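Local coordinates for protein pyridoxamine 5-phosphate-dependent dehydrase (Escherichia coli, PDB 3B8X) that catalyses removal of the C3'-hydroxyl group from GDP-4-keto-6-deoxy-D-mannose, a combined transamination and deoxygenation on the route to L-colitose in the O-antigen, at residues K37-E40 with T41-K45; P141-F144 with D145-N148; F238-S241 with F242-V245; F282-K285 with F286-H289; A361-L364 with D365-L369. The protein carries 1 engineered substitution. All blocks are in the same frame, centred on the assembly; numbering follows the deposited sequence.

Contact 1 of 5, residues K37-E40 with T41-K45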
# COMPACT_ATOMS: atom_id res chain seq x y z
N LYS B 37 -14.38 -3.22 10.37
CA LYS B 37 -14.35 -4.07 11.53
C LYS B 37 -15.38 -5.18 11.37
O LYS B 37 -15.08 -6.34 11.61
CB LYS B 37 -14.62 -3.25 12.80
CG LYS B 37 -13.51 -2.33 13.24
CD LYS B 37 -13.25 -2.47 14.74
CE LYS B 37 -14.04 -1.44 15.55
NZ LYS B 37 -15.39 -1.94 15.98
N GLN B 38 -16.59 -4.79 11.01
CA GLN B 38 -17.69 -5.73 10.83
C GLN B 38 -17.31 -6.74 9.74
O GLN B 38 -17.52 -7.96 9.86
CB GLN B 38 -18.87 -4.92 10.33
CG GLN B 38 -20.23 -5.56 10.51
CD GLN B 38 -21.34 -4.56 10.18
OE1 GLN B 38 -22.16 -4.81 9.28
NE2 GLN B 38 -21.32 -3.41 10.86
N TYR B 39 -16.84 -6.21 8.62
CA TYR B 39 -16.42 -7.10 7.54
C TYR B 39 -15.37 -8.14 8.01
O TYR B 39 -15.39 -9.31 7.62
CB TYR B 39 -15.75 -6.22 6.49
CG TYR B 39 -15.20 -6.99 5.33
CD1 TYR B 39 -16.02 -7.58 4.40
CD2 TYR B 39 -13.83 -7.08 5.14
CE1 TYR B 39 -15.50 -8.27 3.29
CE2 TYR B 39 -13.31 -7.76 4.05
CZ TYR B 39 -14.14 -8.33 3.11
OH TYR B 39 -13.57 -8.97 2.03
N GLU B 40 -14.42 -7.71 8.82
CA GLU B 40 -13.37 -8.63 9.25
C GLU B 40 -14.01 -9.73 10.09
O GLU B 40 -13.64 -10.91 10.01
CB GLU B 40 -12.30 -7.87 10.04
CG GLU B 40 -11.43 -6.94 9.11
CD GLU B 40 -10.56 -5.90 9.88
OE1 GLU B 40 -10.81 -5.69 11.08
OE2 GLU B 40 -9.59 -5.30 9.33
N THR B 41 -14.97 -9.34 10.92
CA THR B 41 -15.65 -10.28 11.79
C THR B 41 -16.36 -11.31 10.92
O THR B 41 -16.21 -12.53 11.10
CB THR B 41 -16.67 -9.53 12.64
OG1 THR B 41 -15.97 -8.74 13.61
CG2 THR B 41 -17.64 -10.48 13.32
N GLN B 42 -17.07 -10.83 9.91
CA GLN B 42 -17.77 -11.75 9.01
C GLN B 42 -16.79 -12.60 8.19
O GLN B 42 -17.07 -13.77 7.88
CB GLN B 42 -18.73 -10.97 8.09
CG GLN B 42 -20.14 -11.46 8.05
CD GLN B 42 -20.51 -12.29 9.27
OE1 GLN B 42 -20.62 -11.77 10.39
NE2 GLN B 42 -20.71 -13.59 9.05
N PHE B 43 -15.67 -12.00 7.81
CA PHE B 43 -14.66 -12.64 6.97
C PHE B 43 -14.13 -13.84 7.70
O PHE B 43 -14.20 -14.93 7.15
CB PHE B 43 -13.58 -11.65 6.55
CG PHE B 43 -12.79 -12.07 5.31
CD1 PHE B 43 -13.13 -11.60 4.03
CD2 PHE B 43 -11.70 -12.94 5.42
CE1 PHE B 43 -12.38 -11.97 2.90
CE2 PHE B 43 -10.96 -13.37 4.28
CZ PHE B 43 -11.29 -12.87 3.04
N ALA B 44 -13.65 -13.63 8.94
CA ALA B 44 -13.06 -14.71 9.76
C ALA B 44 -14.08 -15.84 9.89
O ALA B 44 -13.77 -17.01 9.68
CB ALA B 44 -12.71 -14.19 11.14
N LYS B 45 -15.32 -15.46 10.18
CA LYS B 45 -16.38 -16.45 10.31
C LYS B 45 -16.59 -17.26 9.04
O LYS B 45 -16.75 -18.50 9.08
CB LYS B 45 -17.69 -15.76 10.69
CG LYS B 45 -18.92 -16.63 10.80
CD LYS B 45 -19.85 -16.05 11.87
CE LYS B 45 -21.30 -15.97 11.42
NZ LYS B 45 -22.15 -15.39 12.51

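Contact 2 of 5, residues P141-F144 with D145-N148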
# COMPACT_ATOMS: atom_id res chain seq x y z
N PRO B 141 -7.01 -25.41 -4.71
CA PRO B 141 -6.20 -25.52 -3.49
C PRO B 141 -5.09 -26.55 -3.66
O PRO B 141 -5.19 -27.52 -4.43
CB PRO B 141 -7.19 -26.07 -2.45
CG PRO B 141 -8.22 -26.85 -3.23
CD PRO B 141 -8.23 -26.26 -4.66
N ASN B 142 -4.03 -26.35 -2.88
CA ASN B 142 -2.94 -27.32 -2.86
C ASN B 142 -3.42 -28.55 -2.11
O ASN B 142 -4.41 -28.48 -1.38
CB ASN B 142 -1.77 -26.74 -2.08
CG ASN B 142 -0.99 -25.79 -2.90
OD1 ASN B 142 -0.02 -26.22 -3.53
ND2 ASN B 142 -1.49 -24.53 -3.07
N ASN B 143 -2.70 -29.66 -2.23
CA ASN B 143 -3.11 -30.79 -1.43
C ASN B 143 -2.36 -30.65 -0.13
O ASN B 143 -1.20 -31.02 -0.03
CB ASN B 143 -2.85 -32.14 -2.10
CG ASN B 143 -3.13 -33.29 -1.16
OD1 ASN B 143 -3.04 -33.12 0.05
ND2 ASN B 143 -3.49 -34.45 -1.70
N PHE B 144 -3.03 -30.06 0.85
CA PHE B 144 -2.42 -29.76 2.13
C PHE B 144 -2.00 -30.97 2.96
O PHE B 144 -1.07 -30.88 3.74
CB PHE B 144 -3.21 -28.69 2.89
CG PHE B 144 -3.11 -27.34 2.25
CD1 PHE B 144 -4.16 -26.82 1.50
CD2 PHE B 144 -1.92 -26.63 2.32
CE1 PHE B 144 -4.03 -25.58 0.84
CE2 PHE B 144 -1.79 -25.38 1.71
CZ PHE B 144 -2.82 -24.87 0.96
N ASP B 145 -2.64 -32.10 2.71
CA ASP B 145 -2.24 -33.34 3.38
C ASP B 145 -0.84 -33.69 2.92
O ASP B 145 0.09 -33.88 3.72
CB ASP B 145 -3.16 -34.48 2.93
CG ASP B 145 -4.51 -34.45 3.63
OD1 ASP B 145 -4.64 -33.75 4.65
OD2 ASP B 145 -5.45 -35.13 3.16
N GLU B 146 -0.66 -33.78 1.61
CA GLU B 146 0.66 -34.11 1.11
C GLU B 146 1.67 -33.11 1.62
O GLU B 146 2.82 -33.46 1.93
CB GLU B 146 0.69 -34.08 -0.43
CG GLU B 146 -0.24 -35.09 -1.10
CD GLU B 146 -0.04 -36.51 -0.59
OE1 GLU B 146 0.30 -37.38 -1.42
OE2 GLU B 146 -0.25 -36.74 0.62
N ILE B 147 1.27 -31.84 1.60
CA ILE B 147 2.18 -30.77 2.00
C ILE B 147 2.55 -30.87 3.46
O ILE B 147 3.72 -30.75 3.84
CB ILE B 147 1.58 -29.40 1.71
CG1 ILE B 147 1.67 -29.16 0.21
CG2 ILE B 147 2.34 -28.33 2.47
CD1 ILE B 147 1.15 -27.88 -0.20
N ASN B 148 1.54 -31.09 4.29
CA ASN B 148 1.81 -31.23 5.72
C ASN B 148 2.65 -32.46 6.05
O ASN B 148 3.48 -32.42 6.97
CB ASN B 148 0.49 -31.21 6.48
CG ASN B 148 0.03 -29.79 6.77
OD1 ASN B 148 0.86 -28.92 7.05
ND2 ASN B 148 -1.27 -29.54 6.65

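Contact 3 of 5, residues F238-S241 with F242-V245. With G4M ([(2R,3S,4R,5R)-5-(2-amino-6-oxo-1,6-dihydro-9H-purin-9-yl)-3,4-dihydroxytetrahydrofuran-2-yl]methyl (2R,3S,4S,5S,6R)-3,4-dihydroxy-5-[({3-hydroxy-2-methyl-5-[(phosphonooxy)methyl]pyridin-4-yl}methyl)amino]-6-methyltetrahydro-2H-pyran-2-yl dihydrogen diphosphate), chain G.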
# COMPACT_ATOMS: atom_id res chain seq x y z
N PHE B 238 -2.73 11.24 24.98
CA PHE B 238 -1.70 12.08 24.39
C PHE B 238 -0.45 11.21 24.18
O PHE B 238 0.31 11.47 23.26
CB PHE B 238 -1.35 13.26 25.31
CG PHE B 238 -0.62 14.37 24.63
CD1 PHE B 238 -1.32 15.42 24.02
CD2 PHE B 238 0.77 14.40 24.62
CE1 PHE B 238 -0.65 16.49 23.43
CE2 PHE B 238 1.48 15.47 24.01
CZ PHE B 238 0.75 16.53 23.43
N GLU B 239 -0.25 10.23 25.06
CA GLU B 239 0.87 9.29 25.02
C GLU B 239 0.68 8.22 23.94
O GLU B 239 1.59 7.96 23.16
CB GLU B 239 1.04 8.60 26.37
CG GLU B 239 2.50 8.38 26.77
CD GLU B 239 2.82 6.93 27.15
OE1 GLU B 239 2.85 6.63 28.37
OE2 GLU B 239 3.08 6.13 26.24
N GLU B 240 -0.52 7.67 23.84
CA GLU B 240 -0.81 6.67 22.82
C GLU B 240 -1.36 7.28 21.52
O GLU B 240 -1.70 6.56 20.59
CB GLU B 240 -1.84 5.68 23.36
CG GLU B 240 -1.35 5.04 24.63
CD GLU B 240 -0.34 3.89 24.38
OE1 GLU B 240 -0.39 3.23 23.33
OE2 GLU B 240 0.52 3.61 25.25
N SER B 241 -1.42 8.60 21.44
CA SER B 241 -1.90 9.26 20.23
C SER B 241 -1.01 8.82 19.06
O SER B 241 -1.45 8.15 18.12
CB SER B 241 -1.79 10.78 20.43
OG SER B 241 -2.23 11.53 19.31
N PHE B 242 0.26 9.20 19.15
CA PHE B 242 1.27 8.91 18.14
C PHE B 242 2.46 8.17 18.81
O PHE B 242 3.55 8.68 19.01
CB PHE B 242 1.77 10.22 17.47
CG PHE B 242 0.74 11.00 16.68
CD1 PHE B 242 -0.30 10.38 15.99
CD2 PHE B 242 0.87 12.38 16.55
CE1 PHE B 242 -1.21 11.14 15.22
CE2 PHE B 242 -0.02 13.14 15.77
CZ PHE B 242 -1.05 12.52 15.08
N LYS B 243 2.23 6.93 19.17
CA LYS B 243 3.27 6.10 19.74
C LYS B 243 3.59 5.12 18.56
O LYS B 243 2.70 4.38 18.09
CB LYS B 243 2.60 5.37 20.91
CG LYS B 243 3.47 4.40 21.68
CD LYS B 243 3.26 4.65 23.19
CE LYS B 243 3.37 3.42 24.08
NZ LYS B 243 2.95 3.77 25.48
N PHE B 244 4.84 5.09 18.11
CA PHE B 244 5.24 4.26 16.97
C PHE B 244 6.14 3.10 17.39
O PHE B 244 7.23 3.34 17.90
CB PHE B 244 5.94 5.19 15.98
CG PHE B 244 5.02 6.18 15.37
CD1 PHE B 244 5.23 7.55 15.53
CD2 PHE B 244 3.91 5.76 14.65
CE1 PHE B 244 4.40 8.50 14.91
CE2 PHE B 244 3.05 6.71 14.05
CZ PHE B 244 3.30 8.08 14.19
N VAL B 245 5.71 1.87 17.14
CA VAL B 245 6.39 0.66 17.65
C VAL B 245 6.90 -0.46 16.77
O VAL B 245 7.69 -1.29 17.24
CB VAL B 245 5.56 0.03 18.81
CG1 VAL B 245 5.28 1.11 19.86
CG2 VAL B 245 4.19 -0.52 18.31
OP3 G4M G . -1.51 9.65 6.51
PL G4M G . -0.82 9.40 5.08
OP1 G4M G . -0.46 7.88 4.88
OP2 G4M G . -1.73 9.92 3.86
OP4 G4M G . 0.50 10.30 4.94
C5B G4M G . 1.54 9.83 5.78
C5L G4M G . 2.43 11.00 6.20
C6L G4M G . 3.74 11.09 5.74
N1L G4M G . 4.58 12.08 6.09
C2L G4M G . 4.23 12.97 7.00
C2A G4M G . 5.28 13.99 7.41
C3L G4M G . 2.93 12.96 7.55
O3L G4M G . 2.56 13.86 8.49
C4L G4M G . 2.01 11.95 7.14
C4A G4M G . 0.73 11.87 7.70
N4A G4M G . 0.35 12.76 8.61
C4G G4M G . -0.95 12.79 9.08
C5G G4M G . -1.01 13.11 10.57
C6G G4M G . -0.24 14.40 10.84
O5G G4M G . -2.38 13.30 10.93
C3G G4M G . -1.71 11.49 8.79
O3G G4M G . -2.74 11.76 7.81
C2G G4M G . -2.32 10.93 10.10
O2G G4M G . -3.20 9.82 9.82
C1G G4M G . -3.05 12.02 10.93
O1G G4M G . -3.17 11.60 12.30
P2 G4M G . -4.67 12.03 12.64
O3P G4M G . -4.93 13.59 12.36
O4P G4M G . -4.86 11.77 14.20
OPP G4M G . -5.66 11.13 11.72
P G4M G . -7.05 10.88 12.50
O1P G4M G . -6.95 11.03 14.10
O2P G4M G . -7.48 9.36 12.17
O5' G4M G . -8.22 11.85 11.91
C5' G4M G . -8.01 13.21 12.27
C4' G4M G . -9.33 13.85 12.72
O4' G4M G . -10.31 13.87 11.65
C3' G4M G . -9.96 13.03 13.89
O3' G4M G . -10.63 13.87 14.83
C2' G4M G . -10.94 12.08 13.16
O2' G4M G . -12.09 11.82 13.97
C1' G4M G . -11.36 12.93 11.95
N9 G4M G . -11.64 12.07 10.80
C8 G4M G . -10.74 11.25 10.17
N7 G4M G . -11.35 10.65 9.18
C4 G4M G . -12.84 11.96 10.19
C5 G4M G . -12.66 11.05 9.14
C6 G4M G . -13.76 10.77 8.31
O6 G4M G . -13.67 10.02 7.36
N3 G4M G . -14.02 12.52 10.38
C2 G4M G . -15.04 12.24 9.61
N1 G4M G . -14.93 11.38 8.57
N2 G4M G . -16.25 12.85 9.84
O HOH W 1 -0.66 5.40 18.27

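Contact 4 of 5, residues F282-K285 with F286-H289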
# COMPACT_ATOMS: atom_id res chain seq x y z
N PHE B 282 -17.93 -26.77 -18.49
CA PHE B 282 -16.64 -26.56 -19.16
C PHE B 282 -15.85 -27.89 -19.29
O PHE B 282 -15.40 -28.27 -20.39
CB PHE B 282 -15.81 -25.56 -18.33
CG PHE B 282 -14.38 -25.40 -18.80
CD1 PHE B 282 -14.11 -24.75 -20.01
CD2 PHE B 282 -13.33 -25.93 -18.06
CE1 PHE B 282 -12.77 -24.63 -20.48
CE2 PHE B 282 -12.00 -25.83 -18.50
CZ PHE B 282 -11.72 -25.20 -19.73
N LEU B 283 -15.70 -28.59 -18.16
CA LEU B 283 -14.97 -29.84 -18.14
C LEU B 283 -15.65 -30.86 -19.05
O LEU B 283 -14.99 -31.60 -19.80
CB LEU B 283 -14.83 -30.40 -16.72
CG LEU B 283 -13.89 -29.57 -15.82
CD1 LEU B 283 -13.84 -30.05 -14.36
CD2 LEU B 283 -12.46 -29.36 -16.42
N ASP B 284 -16.97 -30.90 -19.00
CA ASP B 284 -17.68 -31.87 -19.82
C ASP B 284 -17.46 -31.49 -21.28
O ASP B 284 -17.27 -32.33 -22.16
CB ASP B 284 -19.16 -31.85 -19.48
CG ASP B 284 -20.01 -32.43 -20.57
OD1 ASP B 284 -19.72 -33.58 -21.00
OD2 ASP B 284 -20.95 -31.75 -21.03
N LYS B 285 -17.41 -30.20 -21.55
CA LYS B 285 -17.19 -29.80 -22.93
C LYS B 285 -15.77 -29.91 -23.52
O LYS B 285 -15.61 -29.98 -24.75
CB LYS B 285 -17.71 -28.37 -23.10
CG LYS B 285 -19.19 -28.31 -23.09
CD LYS B 285 -19.57 -27.79 -24.44
CE LYS B 285 -20.55 -28.69 -25.13
NZ LYS B 285 -20.93 -28.00 -26.39
N PHE B 286 -14.76 -29.82 -22.66
CA PHE B 286 -13.38 -29.86 -23.11
C PHE B 286 -12.63 -31.10 -22.64
O PHE B 286 -11.41 -31.18 -22.78
CB PHE B 286 -12.67 -28.61 -22.58
CG PHE B 286 -13.00 -27.35 -23.33
CD1 PHE B 286 -14.09 -26.58 -22.97
CD2 PHE B 286 -12.24 -26.96 -24.43
CE1 PHE B 286 -14.39 -25.43 -23.66
CE2 PHE B 286 -12.56 -25.82 -25.15
CZ PHE B 286 -13.63 -25.05 -24.76
N LYS B 287 -13.35 -32.04 -22.03
CA LYS B 287 -12.65 -33.20 -21.48
C LYS B 287 -11.76 -34.03 -22.40
O LYS B 287 -10.66 -34.44 -22.00
CB LYS B 287 -13.45 -33.99 -20.42
CG LYS B 287 -14.37 -35.04 -20.98
CD LYS B 287 -15.84 -34.65 -20.76
CE LYS B 287 -16.81 -35.69 -21.33
NZ LYS B 287 -17.91 -35.16 -22.20
N ASP B 288 -12.20 -34.23 -23.64
CA ASP B 288 -11.37 -34.97 -24.57
C ASP B 288 -10.86 -34.05 -25.66
O ASP B 288 -10.82 -34.40 -26.83
CB ASP B 288 -12.14 -36.14 -25.17
CG ASP B 288 -12.30 -37.28 -24.20
OD1 ASP B 288 -11.26 -37.87 -23.81
OD2 ASP B 288 -13.47 -37.56 -23.84
N HIS B 289 -10.50 -32.84 -25.28
CA HIS B 289 -10.08 -31.95 -26.31
C HIS B 289 -8.87 -32.54 -26.99
O HIS B 289 -7.99 -33.13 -26.32
CB HIS B 289 -9.83 -30.55 -25.76
CG HIS B 289 -9.86 -29.49 -26.81
ND1 HIS B 289 -8.81 -29.29 -27.67
CD2 HIS B 289 -10.83 -28.63 -27.19
CE1 HIS B 289 -9.11 -28.31 -28.50
NE2 HIS B 289 -10.34 -27.89 -28.23
O HOH W 2 -14.77 -33.46 -24.24

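Contact 5 of 5, residues A361-L364 with D365-L369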
# COMPACT_ATOMS: atom_id res chain seq x y z
N ALA B 361 6.95 -25.39 -15.63
CA ALA B 361 6.62 -23.96 -15.57
C ALA B 361 7.00 -23.36 -16.93
O ALA B 361 6.27 -22.53 -17.48
CB ALA B 361 7.40 -23.28 -14.42
N GLU B 362 8.11 -23.83 -17.50
CA GLU B 362 8.51 -23.35 -18.82
C GLU B 362 7.52 -23.77 -19.90
O GLU B 362 7.16 -22.97 -20.77
CB GLU B 362 9.88 -23.91 -19.21
CG GLU B 362 11.01 -23.13 -18.63
CD GLU B 362 12.32 -23.90 -18.59
OE1 GLU B 362 12.48 -24.93 -19.27
OE2 GLU B 362 13.21 -23.44 -17.85
N TYR B 363 7.10 -25.02 -19.86
CA TYR B 363 6.16 -25.50 -20.86
C TYR B 363 4.84 -24.72 -20.76
O TYR B 363 4.21 -24.38 -21.77
CB TYR B 363 5.92 -27.01 -20.71
CG TYR B 363 5.03 -27.55 -21.80
CD1 TYR B 363 5.58 -28.00 -22.99
CD2 TYR B 363 3.64 -27.51 -21.69
CE1 TYR B 363 4.79 -28.47 -24.02
CE2 TYR B 363 2.82 -27.97 -22.76
CZ TYR B 363 3.42 -28.51 -23.89
OH TYR B 363 2.68 -28.94 -24.98
N LEU B 364 4.43 -24.44 -19.54
CA LEU B 364 3.19 -23.69 -19.32
C LEU B 364 3.39 -22.28 -19.86
O LEU B 364 2.50 -21.67 -20.47
CB LEU B 364 2.89 -23.62 -17.82
CG LEU B 364 1.76 -22.71 -17.35
CD1 LEU B 364 1.14 -23.35 -16.12
CD2 LEU B 364 2.34 -21.31 -16.93
N ASP B 365 4.59 -21.75 -19.65
CA ASP B 365 4.87 -20.39 -20.07
C ASP B 365 4.68 -20.21 -21.56
O ASP B 365 4.24 -19.16 -22.00
CB ASP B 365 6.27 -19.98 -19.64
CG ASP B 365 6.46 -18.49 -19.72
OD1 ASP B 365 6.09 -17.79 -18.75
OD2 ASP B 365 6.96 -18.02 -20.76
N LYS B 366 4.99 -21.23 -22.36
CA LYS B 366 4.82 -21.10 -23.81
C LYS B 366 3.47 -21.58 -24.30
O LYS B 366 2.98 -21.13 -25.32
CB LYS B 366 5.88 -21.90 -24.58
CG LYS B 366 7.30 -21.38 -24.40
CD LYS B 366 8.01 -22.03 -23.21
CE LYS B 366 8.92 -21.05 -22.43
NZ LYS B 366 9.77 -21.70 -21.37
N ASN B 367 2.92 -22.57 -23.62
CA ASN B 367 1.71 -23.21 -24.10
C ASN B 367 0.41 -22.96 -23.35
O ASN B 367 -0.62 -23.53 -23.72
CB ASN B 367 1.97 -24.71 -24.19
CG ASN B 367 3.09 -25.03 -25.16
OD1 ASN B 367 2.93 -24.79 -26.35
ND2 ASN B 367 4.28 -25.41 -24.65
N GLY B 368 0.48 -22.11 -22.33
CA GLY B 368 -0.68 -21.84 -21.48
C GLY B 368 -1.36 -20.49 -21.56
O GLY B 368 -0.75 -19.47 -21.90
N LEU B 369 -2.63 -20.49 -21.16
CA LEU B 369 -3.45 -19.27 -21.15
C LEU B 369 -4.73 -19.55 -20.36
O LEU B 369 -5.05 -20.69 -20.04
CB LEU B 369 -3.83 -18.89 -22.60
CG LEU B 369 -4.97 -19.73 -23.27
CD1 LEU B 369 -5.94 -18.93 -24.08
CD2 LEU B 369 -4.47 -20.96 -24.00

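Contact 1 of 5, residues K37-E40 with T41-K45
Two donors of Thr-41 grip the carbonyl oxygen of Lys-37. Thr-41 N lies 3.1 Å from Lys-37 O, the ordinary helical bond of residues four apart, while Thr-41 OG1 approaches Lys-37 O at 3.2 Å. The backbone and hydroxyl donors come from opposite faces of the carbonyl plane, the hydroxyl being tilted 35° out of it. This second bond depends on the first torsion of Thr-41, which sets OG1 anti to the carbonyl carbon (chi1 -72°) and folds it back along the helix. The ladder then continues through Gln-42 N to Gln-38 O (2.9 Å), Phe-43 N to Tyr-39 O (2.7 Å) and Ala-44 N to Glu-40 O (2.9 Å), evidence of an unbroken alpha-helical turn.

On another side of this turn, Tyr-39 and Phe-43 lie next to each other and point the same way. Their centroids are 5.5 Å apart with ring planes at 54°, an oblique pair. Tyr-39 touches with its far end, since CZ comes within 3.5 Å of Phe-43 CD1 and the hydroxyl oxygen lies close to the same carbon.

The buried side of helix 34-47 includes a charged residue, Glu-40, whose OE2 is met by Arg-215 in a salt bridge and by the backbone N of Met-54. Tyr-39 leans on Ile-262 and Leu-265 of helix 255-286, whereas Phe-43 packs against Ala-52 of strand 51-55, Cys-199 and Val-201 of strand 198-202, and the ring of Phe-184.

Contact 2 of 5, residues P141-F144 with D145-N148
The ring of Phe-144 runs alongside Ile-147, both side chains pointing the same way, and its CD2 is 4.2 Å from Ile-147 CD1 in an oblique approach. One face of that ring carries Asn-142 CB, 3.7 Å above the plane and displaced toward the rim; Phe-178 also stacks on the ring. The same Ile-147 CD1 meets Asn-142 CB at 3.7 Å, so the methyl reaches both residues.

The second flat group is the Asn-143 amide, which crosses the chain of Glu-146 with its plane 31° from the carboxylate. Its ND2 rests 3.4 Å from Glu-146 CG. Asn-143 occupies the N-cap of helix 144-151: with CG anti to the backbone N (chi1 173°), OD1 swings over the first turn and accepts from Glu-146 N at 2.9 Å. That bond is nearly straight at hydrogen (168°), yet the donor stands well above the carbonyl plane. Asp-145 N gives OD1 a further, weak bond.

Chemically, one amide oxygen thus serves two amide N-H groups that lack a preceding helical turn, while Asn-143 O takes Ile-147 N. The cap's partial negative charge would be expected to suit the positive end of the helix dipole, and the apolar Phe-144 and Ile-147 bury the turn's other side.

Contact 3 of 5, residues F238-S241 with F242-V245
Lys-243 reaches back over the last turn of helix 237-241, and each part of its chain meets the preceding residues. CB lies 3.6 Å from Glu-239 O. CG is anti to the backbone N (chi1 179°), which sends the chain back toward the two carboxylates, and bends at the next torsions bring CD to 3.4 Å from Glu-239 OE2 and CE to 3.1 Å from Glu-240 OE2. The ammonium then forms a salt-bridge network, with NZ 2.5 Å from Glu-239 OE2 and 2.4 Å from Glu-240 OE2. Both lengths are too short to be taken literally, so the pairing is clear but its exact geometry is doubtful. Glu-240 is held from elsewhere too: OE2 accepts from Ser-234 N and OE1 bonds to Thr-220 OG1.

At the junction, a water donates to Glu-240 O (2.8 Å) and takes only a weak bond from Lys-243 N. Ser-241 OG, in a poorly ordered residue, sits 3.9 Å above the centre of the Phe-242 ring. That ring belongs to the pocket of the bound cofactor–sugar adduct: its CE1 comes 3.5 Å from O1G, the ligand oxygen lying near the ring plane at the edge.

In the fold, the short helix 237-241 gives way here to the loop that leads to helix 255-286. Val-245 pairs by backbone bonds with Gly-218, in the loop between helix 205-214 and strand 226-227, and Trp-90 of the second subunit meets Phe-242 and Phe-244 edge-to-face.

Contact 4 of 5, residues F282-K285 with F286-H289
Phe-286 N closes the last turn of helix 255-286 on Phe-282 O at 2.8 Å, with a second, weak bond to Leu-283 O, and the chain then leaves through a type I beta turn from Phe-286 to His-289. The turn is confirmed by His-289 N bonding to Phe-286 O (3.1 Å). A water accepts from Asp-288 N at 2.7 Å and weakly joins it to Asp-284 O.

The rings of Phe-282 and Phe-286 are inclined at 35°, with centroids 4.9 Å apart and the pair oblique; CE1 of Phe-282 approaches CD1 of Phe-286 to 3.4 Å. Phe-282 O also lies at the edge of the Phe-286 ring, in its plane. Beyond the two segments, Phe-306 stacks on Phe-282, and Phe-308 meets both rings. Leu-385 and Arg-386 of helix 379-388 touch Phe-286, tying this helix end to the C-terminal helix.

On the outer side Lys-287, although poorly ordered, curls back over the last turn of the helix, its CG wedged between the backbone N and the carbonyl carbon (chi1 86°). Its NZ donates to Asp-284 O at 2.9 Å and forms a salt bridge with Asp-284 OD1 at 2.7 Å, meeting that oxygen on its anti side, 29° out of the carboxylate plane.

Contact 5 of 5, residues A361-L364 with D365-L369
Asn-367 lays its amide over the ring of Tyr-363 at the C-terminal end of helix 359-367, where the chain passes directly into strand 368-372 of the small antiparallel sheet. The amide runs aslant over the ring, the two planes 35° apart. ND2 stands 3.1 Å above the Tyr-363 ring plane and over its centre, making this an amide-on-aromatic contact; Asn-367 CB adds a touch at CE2, 3.7 Å away. The first torsions explain the meeting: Tyr-363 has CG anti to the backbone N (chi1 -176°), so the ring runs forward along the helix, whereas Asn-367 has CG beside its own N and folds back over it. The far end of the ring is anchored separately, since the Tyr-363 hydroxyl bonds to Ile-310 O in strand 305-310.

Asp-365 points elsewhere. Its N continues the helix by bonding to Ala-361 O at 2.9 Å, and its carboxylate OD1 accepts from Asn-339 N and pairs with Lys-342. Lys-366 lies alongside Glu-362, pointing the same way, but its approach to Glu-362 O includes a clash in the model, so that detail is doubtful. After Asn-367 the chain leaves helical geometry at Gly-368, whose N keeps a weak bond to Leu-364 O (2.8 Å). Arg-318 NH1 hydrogen-bonds to Asp-365 O and Gly-368 O, one on each side of the change from helix to strand.

The same ND2 that covers the ring also grips the backbone: Tyr-363 O accepts from Asn-367 N at 2.9 Å and from Asn-367 ND2 at 3.1 Å, the latter in the carbonyl plane on a lone pair.

The five contacts follow one another along the chain, and within one chain none touches another. Contacts 4 and 5 are the closest pair, centres 20 Å and nearest atoms about 8 Å apart; both border strand 305-310 of the small antiparallel sheet. Contacts 1 and 2 pack helices 34-47 and 144-151 against the large mixed sheet, centres 26 Å apart. Helix 255-286 meets contact 1 near its start, through Ile-262 and Leu-265, and ends in contact 4; the centres of contacts 1 and 4 are 38 Å apart. Contact 3, 59 Å from contact 4 between centres, joins the second subunit near a bound adduct whose site both chains share. Contact 5 reaches that subunit too, Leu-369 packing on its Phe-238, so contacts 3 and 5 meet across the dimer.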